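Acetylxylan esterase / glucomannan deacetylase (Cellvibrio japonicus, PDB 2W9X) removes acetyl groups from plant cell wall polysaccharides, hydrolysing acetylated xylan and, with a large preference, acetylated glucomannan. Local coordinates at residues 319-324 / 350-355; 180-185 / 192-197. One frame throughout, in Å; residues are numbered along the deposited sequence.

Interaction 1: residues 319-324 / 350-355; sequences QVEQIV and ITHLQQ
His352 reaches from the helix toward the strand and presents an edge of its ring to Glu321 and a face to Ile323. At the edge, His352 NE2 donates to Glu321 OE2 over 2.8 Å, nearly straight at 170°. The acceptor lies close to the imidazole plane, but the carboxylate is turned 73° against the ring, and the N-H meets OE2 from above the carboxylate plane. With His352 CG anti to the backbone N (chi1 -176°), the ring is carried out from the helix to the strand. The contact lies at the edge of the three-layered α/β/α fold of the SGNH hydrolases: 320-325 is an outermost strand of the parallel sheet, and helix 339-354 packs beside it. Glu321 and Ile323, two apart on the strand, both point toward the helix, so one histidine can serve both. Ile323 CD1 sits over the face of the His352 ring, 4.2 Å from its centroid, in a CH-pi contact shifted toward the rim. Histidine suits this partly exposed place because its ring offers a pi face to isoleucine and an N-H at the edge to glutamate. Lys356 adds a long, weak ion pair to OE2, while Glu321 packs against Glu321 of the second subunit.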
loop_
_atom_site.group_PDB
_atom_site.type_symbol
_atom_site.label_atom_id
_atom_site.label_comp_id
_atom_site.label_asym_id
_atom_site.label_seq_id
_atom_site.Cartn_x
_atom_site.Cartn_y
_atom_site.Cartn_z
ATOM N N GLN B 319 -4.387 3.921 -6.181
ATOM C CA GLN B 319 -3.855 4.747 -5.072
ATOM C C GLN B 319 -4.462 4.361 -3.718
ATOM O O GLN B 319 -5.064 5.165 -3.015
ATOM C CB GLN B 319 -3.961 6.262 -5.374
ATOM C CG GLN B 319 -5.384 6.814 -5.610
ATOM C CD GLN B 319 -5.818 6.753 -7.062
ATOM O OE1 GLN B 319 -5.989 5.673 -7.628
ATOM N NE2 GLN B 319 -6.016 7.925 -7.675
ATOM N N VAL B 320 -4.300 3.093 -3.373
ATOM C CA VAL B 320 -4.842 2.569 -2.139
ATOM C C VAL B 320 -3.831 1.581 -1.536
ATOM O O VAL B 320 -3.170 0.812 -2.253
ATOM C CB VAL B 320 -6.295 1.995 -2.343
ATOM C CG1 VAL B 320 -6.323 0.914 -3.414
ATOM C CG2 VAL B 320 -6.933 1.521 -1.012
ATOM N N GLU B 321 -3.672 1.656 -0.223
ATOM C CA GLU B 321 -2.817 0.716 0.481
ATOM C C GLU B 321 -3.409 0.299 1.837
ATOM O O GLU B 321 -4.312 0.957 2.370
ATOM C CB GLU B 321 -1.380 1.258 0.605
ATOM C CG GLU B 321 -1.262 2.635 1.226
ATOM C CD GLU B 321 0.050 3.382 0.876
ATOM O OE1 GLU B 321 1.070 2.762 0.464
ATOM O OE2 GLU B 321 0.052 4.619 1.051
ATOM N N GLN B 322 -2.912 -0.806 2.380
ATOM C CA GLN B 322 -3.379 -1.309 3.659
ATOM C C GLN B 322 -2.326 -1.086 4.737
ATOM O O GLN B 322 -1.119 -1.219 4.471
ATOM C CB GLN B 322 -3.699 -2.804 3.532
ATOM C CG GLN B 322 -4.116 -3.520 4.833
ATOM C CD GLN B 322 -4.563 -4.943 4.585
ATOM O OE1 GLN B 322 -4.091 -5.591 3.648
ATOM N NE2 GLN B 322 -5.479 -5.448 5.429
ATOM N N ILE B 323 -2.788 -0.730 5.937
ATOM C CA ILE B 323 -1.965 -0.749 7.157
ATOM C C ILE B 323 -2.651 -1.666 8.163
ATOM O O ILE B 323 -3.879 -1.560 8.399
ATOM C CB ILE B 323 -1.723 0.669 7.754
ATOM C CG1 ILE B 323 -0.796 1.490 6.833
ATOM C CG2 ILE B 323 -1.152 0.580 9.195
ATOM C CD1 ILE B 323 -0.542 2.933 7.326
ATOM N N VAL B 324 -1.882 -2.621 8.686
ATOM C CA VAL B 324 -2.344 -3.482 9.781
ATOM C C VAL B 324 -1.541 -3.132 11.027
ATOM O O VAL B 324 -0.298 -3.267 11.037
ATOM C CB VAL B 324 -2.181 -4.976 9.462
ATOM C CG1 VAL B 324 -2.662 -5.812 10.630
ATOM C CG2 VAL B 324 -2.921 -5.323 8.167
ATOM N N ILE B 350 2.665 8.747 10.486
ATOM C CA ILE B 350 3.637 9.805 10.173
ATOM C C ILE B 350 4.824 9.292 9.349
ATOM O O ILE B 350 5.160 9.863 8.300
ATOM C CB ILE B 350 4.121 10.522 11.454
ATOM C CG1 ILE B 350 2.965 11.300 12.081
ATOM C CG2 ILE B 350 5.374 11.411 11.163
ATOM C CD1 ILE B 350 3.126 11.626 13.579
ATOM N N THR B 351 5.437 8.206 9.814
ATOM C CA THR B 351 6.543 7.558 9.116
ATOM C C THR B 351 6.139 7.076 7.721
ATOM O O THR B 351 6.892 7.238 6.759
ATOM C CB THR B 351 7.093 6.369 9.952
ATOM O OG1 THR B 351 7.366 6.822 11.285
ATOM C CG2 THR B 351 8.369 5.791 9.347
ATOM N N HIS B 352 4.953 6.472 7.625
ATOM C CA HIS B 352 4.415 6.008 6.348
ATOM C C HIS B 352 4.292 7.192 5.390
ATOM O O HIS B 352 4.769 7.126 4.264
ATOM C CB HIS B 352 3.051 5.334 6.549
ATOM C CG HIS B 352 2.474 4.753 5.297
ATOM N ND1 HIS B 352 2.789 3.487 4.852
ATOM C CD2 HIS B 352 1.612 5.266 4.391
ATOM C CE1 HIS B 352 2.146 3.244 3.724
ATOM N NE2 HIS B 352 1.424 4.308 3.422
ATOM N N LEU B 353 3.667 8.273 5.853
ATOM C CA LEU B 353 3.397 9.431 4.992
ATOM C C LEU B 353 4.670 10.207 4.610
ATOM O O LEU B 353 4.731 10.796 3.533
ATOM C CB LEU B 353 2.341 10.337 5.613
ATOM C CG LEU B 353 0.965 9.672 5.627
ATOM C CD1 LEU B 353 -0.025 10.476 6.443
ATOM C CD2 LEU B 353 0.462 9.466 4.201
ATOM N N GLN B 354 5.679 10.158 5.481
ATOM C CA GLN B 354 6.981 10.769 5.239
ATOM C C GLN B 354 7.731 10.120 4.087
ATOM O O GLN B 354 8.556 10.764 3.458
ATOM C CB GLN B 354 7.854 10.717 6.507
ATOM C CG GLN B 354 7.557 11.842 7.507
ATOM C CD GLN B 354 8.323 11.708 8.832
ATOM O OE1 GLN B 354 8.972 10.689 9.105
ATOM N NE2 GLN B 354 8.229 12.735 9.666
ATOM N N GLN B 355 7.455 8.848 3.815
ATOM C CA GLN B 355 8.201 8.119 2.799
ATOM C C GLN B 355 7.592 8.268 1.407
ATOM O O GLN B 355 8.121 7.729 0.444
ATOM C CB GLN B 355 8.358 6.629 3.169
ATOM C CG GLN B 355 9.198 6.333 4.446
ATOM C CD GLN B 355 10.494 7.148 4.539
ATOM O OE1 GLN B 355 10.561 8.140 5.268
ATOM N NE2 GLN B 355 11.526 6.728 3.800
#

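Interaction 2: residues 180-185 / 192-197; sequences FGPLTA and YQINAS
Pro182 and Tyr192 form the heart of the tight part of this contact, a proline laid across an aromatic face. CA of Pro182 stands 4.0 Å from the Tyr192 ring centroid, only 10° off the normal, and this CH-pi contact is extended by Pro182 CG, which comes to 3.6 Å from Tyr192 CE1. Proline suits the place: its rigid ring supplies several C-H groups, and in the first turn of helix 180-187 its missing N-H costs no helical bond. Tyr192 has its CG between the backbone N and the carbonyl carbon (chi1 55°), a torsion that sends the ring across the outside of the helix, where Ala185 also meets it. Ala185 CB approaches Tyr192 CD2 obliquely at 3.4 Å, a close fit for which a single methyl is small enough. The phenol OH is held by hydrogen bonds to Gln177 and Arg110. Ile194 completes the tight part, turning its CD1 toward Pro182 CD at 3.7 Å and Gly181 CA at 4.1 Å. Glycine fits because a beta carbon would collide with that methyl.

The contact loosens at the end of the strand, where Ala196 and Ser197 draw away from the helix, although this side too is buried and does not open to solvent.

Helix and strand run nearly antiparallel, at 166°, with their axes 8.8 Å apart, the helix lying in the β-α-β crossover between strands 144-149 and 191-196 of this SGNH hydrolase fold. Strand 191-196, outermost in the parallel sheet, bonds to strand 144-149, whose Ile145 touches both Ala185 and Tyr192. Ile194 also packs on Phe147 of that strand and on Thr153 of helix 151-154, while helix 339-354 covers Phe180, Leu183 and Thr184.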
loop_
_atom_site.group_PDB
_atom_site.type_symbol
_atom_site.label_atom_id
_atom_site.label_comp_id
_atom_site.label_asym_id
_atom_site.label_seq_id
_atom_site.Cartn_x
_atom_site.Cartn_y
_atom_site.Cartn_z
ATOM N N PHE B 180 -5.063 9.235 17.160
ATOM C CA PHE B 180 -4.002 9.234 16.148
ATOM C C PHE B 180 -4.218 10.177 14.953
ATOM O O PHE B 180 -3.250 10.603 14.321
ATOM C CB PHE B 180 -3.711 7.797 15.672
ATOM C CG PHE B 180 -4.908 7.097 15.051
ATOM C CD1 PHE B 180 -5.266 7.330 13.706
ATOM C CD2 PHE B 180 -5.649 6.174 15.797
ATOM C CE1 PHE B 180 -6.366 6.679 13.121
ATOM C CE2 PHE B 180 -6.735 5.517 15.232
ATOM C CZ PHE B 180 -7.099 5.775 13.878
ATOM N N GLY B 181 -5.471 10.517 14.657
ATOM C CA GLY B 181 -5.793 11.361 13.515
ATOM C C GLY B 181 -5.315 12.802 13.632
ATOM O O GLY B 181 -4.503 13.249 12.815
ATOM N N PRO B 182 -5.819 13.544 14.631
ATOM C CA PRO B 182 -5.286 14.900 14.896
ATOM C C PRO B 182 -3.772 14.939 15.104
ATOM O O PRO B 182 -3.119 15.855 14.605
ATOM C CB PRO B 182 -6.042 15.329 16.154
ATOM C CG PRO B 182 -7.358 14.650 15.990
ATOM C CD PRO B 182 -6.946 13.246 15.535
ATOM N N LEU B 183 -3.216 13.946 15.803
ATOM C CA LEU B 183 -1.767 13.888 16.038
ATOM C C LEU B 183 -0.992 13.715 14.735
ATOM O O LEU B 183 0.038 14.361 14.539
ATOM C CB LEU B 183 -1.384 12.764 17.011
ATOM C CG LEU B 183 -1.878 12.731 18.455
ATOM C CD1 LEU B 183 -1.297 11.486 19.127
ATOM C CD2 LEU B 183 -1.558 14.026 19.248
ATOM N N THR B 184 -1.481 12.848 13.846
ATOM C CA THR B 184 -0.879 12.725 12.515
ATOM C C THR B 184 -0.948 14.039 11.709
ATOM O O THR B 184 0.054 14.472 11.153
ATOM C CB THR B 184 -1.464 11.522 11.725
ATOM O OG1 THR B 184 -1.314 10.331 12.517
ATOM C CG2 THR B 184 -0.742 11.313 10.409
ATOM N N ALA B 185 -2.118 14.662 11.645
ATOM C CA ALA B 185 -2.277 15.904 10.889
ATOM C C ALA B 185 -1.330 17.015 11.394
ATOM O O ALA B 185 -0.744 17.758 10.609
ATOM C CB ALA B 185 -3.700 16.358 10.956
ATOM N N TYR B 192 -7.554 19.024 9.231
ATOM C CA TYR B 192 -8.096 17.673 9.328
ATOM C C TYR B 192 -9.568 17.640 9.615
ATOM O O TYR B 192 -10.103 18.547 10.258
ATOM C CB TYR B 192 -7.346 16.820 10.382
ATOM C CG TYR B 192 -7.278 17.407 11.789
ATOM C CD1 TYR B 192 -8.240 17.094 12.754
ATOM C CD2 TYR B 192 -6.219 18.244 12.165
ATOM C CE1 TYR B 192 -8.166 17.624 14.048
ATOM C CE2 TYR B 192 -6.123 18.757 13.459
ATOM C CZ TYR B 192 -7.090 18.446 14.389
ATOM O OH TYR B 192 -6.979 18.978 15.650
ATOM N N GLN B 193 -10.203 16.583 9.114
ATOM C CA GLN B 193 -11.562 16.209 9.472
ATOM C C GLN B 193 -11.517 14.789 10.028
ATOM O O GLN B 193 -10.861 13.921 9.456
ATOM C CB GLN B 193 -12.482 16.268 8.242
ATOM C CG GLN B 193 -12.784 17.691 7.759
ATOM C CD GLN B 193 -14.015 17.756 6.857
ATOM O OE1 GLN B 193 -14.418 18.835 6.410
ATOM N NE2 GLN B 193 -14.615 16.596 6.579
ATOM N N ILE B 194 -12.197 14.572 11.154
ATOM C CA ILE B 194 -12.296 13.250 11.789
ATOM C C ILE B 194 -13.755 12.813 11.719
ATOM O O ILE B 194 -14.544 13.051 12.626
ATOM C CB ILE B 194 -11.787 13.233 13.263
ATOM C CG1 ILE B 194 -10.427 13.949 13.402
ATOM C CG2 ILE B 194 -11.752 11.798 13.818
ATOM C CD1 ILE B 194 -9.247 13.296 12.629
ATOM N N ASN B 195 -14.110 12.170 10.619
ATOM C CA ASN B 195 -15.472 11.706 10.429
ATOM C C ASN B 195 -15.595 10.262 10.888
ATOM O O ASN B 195 -15.544 9.317 10.097
ATOM C CB ASN B 195 -15.878 11.919 8.977
ATOM C CG ASN B 195 -15.857 13.381 8.603
ATOM O OD1 ASN B 195 -16.288 14.238 9.389
ATOM N ND2 ASN B 195 -15.330 13.688 7.422
ATOM N N ALA B 196 -15.720 10.119 12.199
ATOM C CA ALA B 196 -15.786 8.831 12.850
ATOM C C ALA B 196 -16.921 8.837 13.864
ATOM O O ALA B 196 -17.264 9.871 14.400
ATOM C CB ALA B 196 -14.455 8.530 13.555
ATOM N N SER B 197 -17.466 7.661 14.150
ATOM C CA SER B 197 -18.530 7.529 15.124
ATOM C C SER B 197 -18.390 6.155 15.736
ATOM O O SER B 197 -18.191 5.188 15.009
ATOM C CB SER B 197 -19.896 7.666 14.423
ATOM O OG SER B 197 -20.941 7.751 15.371
#

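In the fold
Both interactions pack a helix on a strand of the same parallel sheet, at its two outermost strands, 191-196 and 320-325. Interaction 2 is wholly buried near the middle of the chain and is made by apolar and aromatic surfaces fitted closely together. Interaction 1 lies at the surface, close to the second subunit; it buries less area and combines a polar bond with one apolar touch, as a partly exposed position allows. Their helices are neighbours: Ile350 CG1 and Leu353 CD1 of interaction 1 each lie 4.1 Å from Thr184 CG2 of interaction 2, so helices 180-187 and 339-354 join the contacts, whose centres are about 15 Å apart.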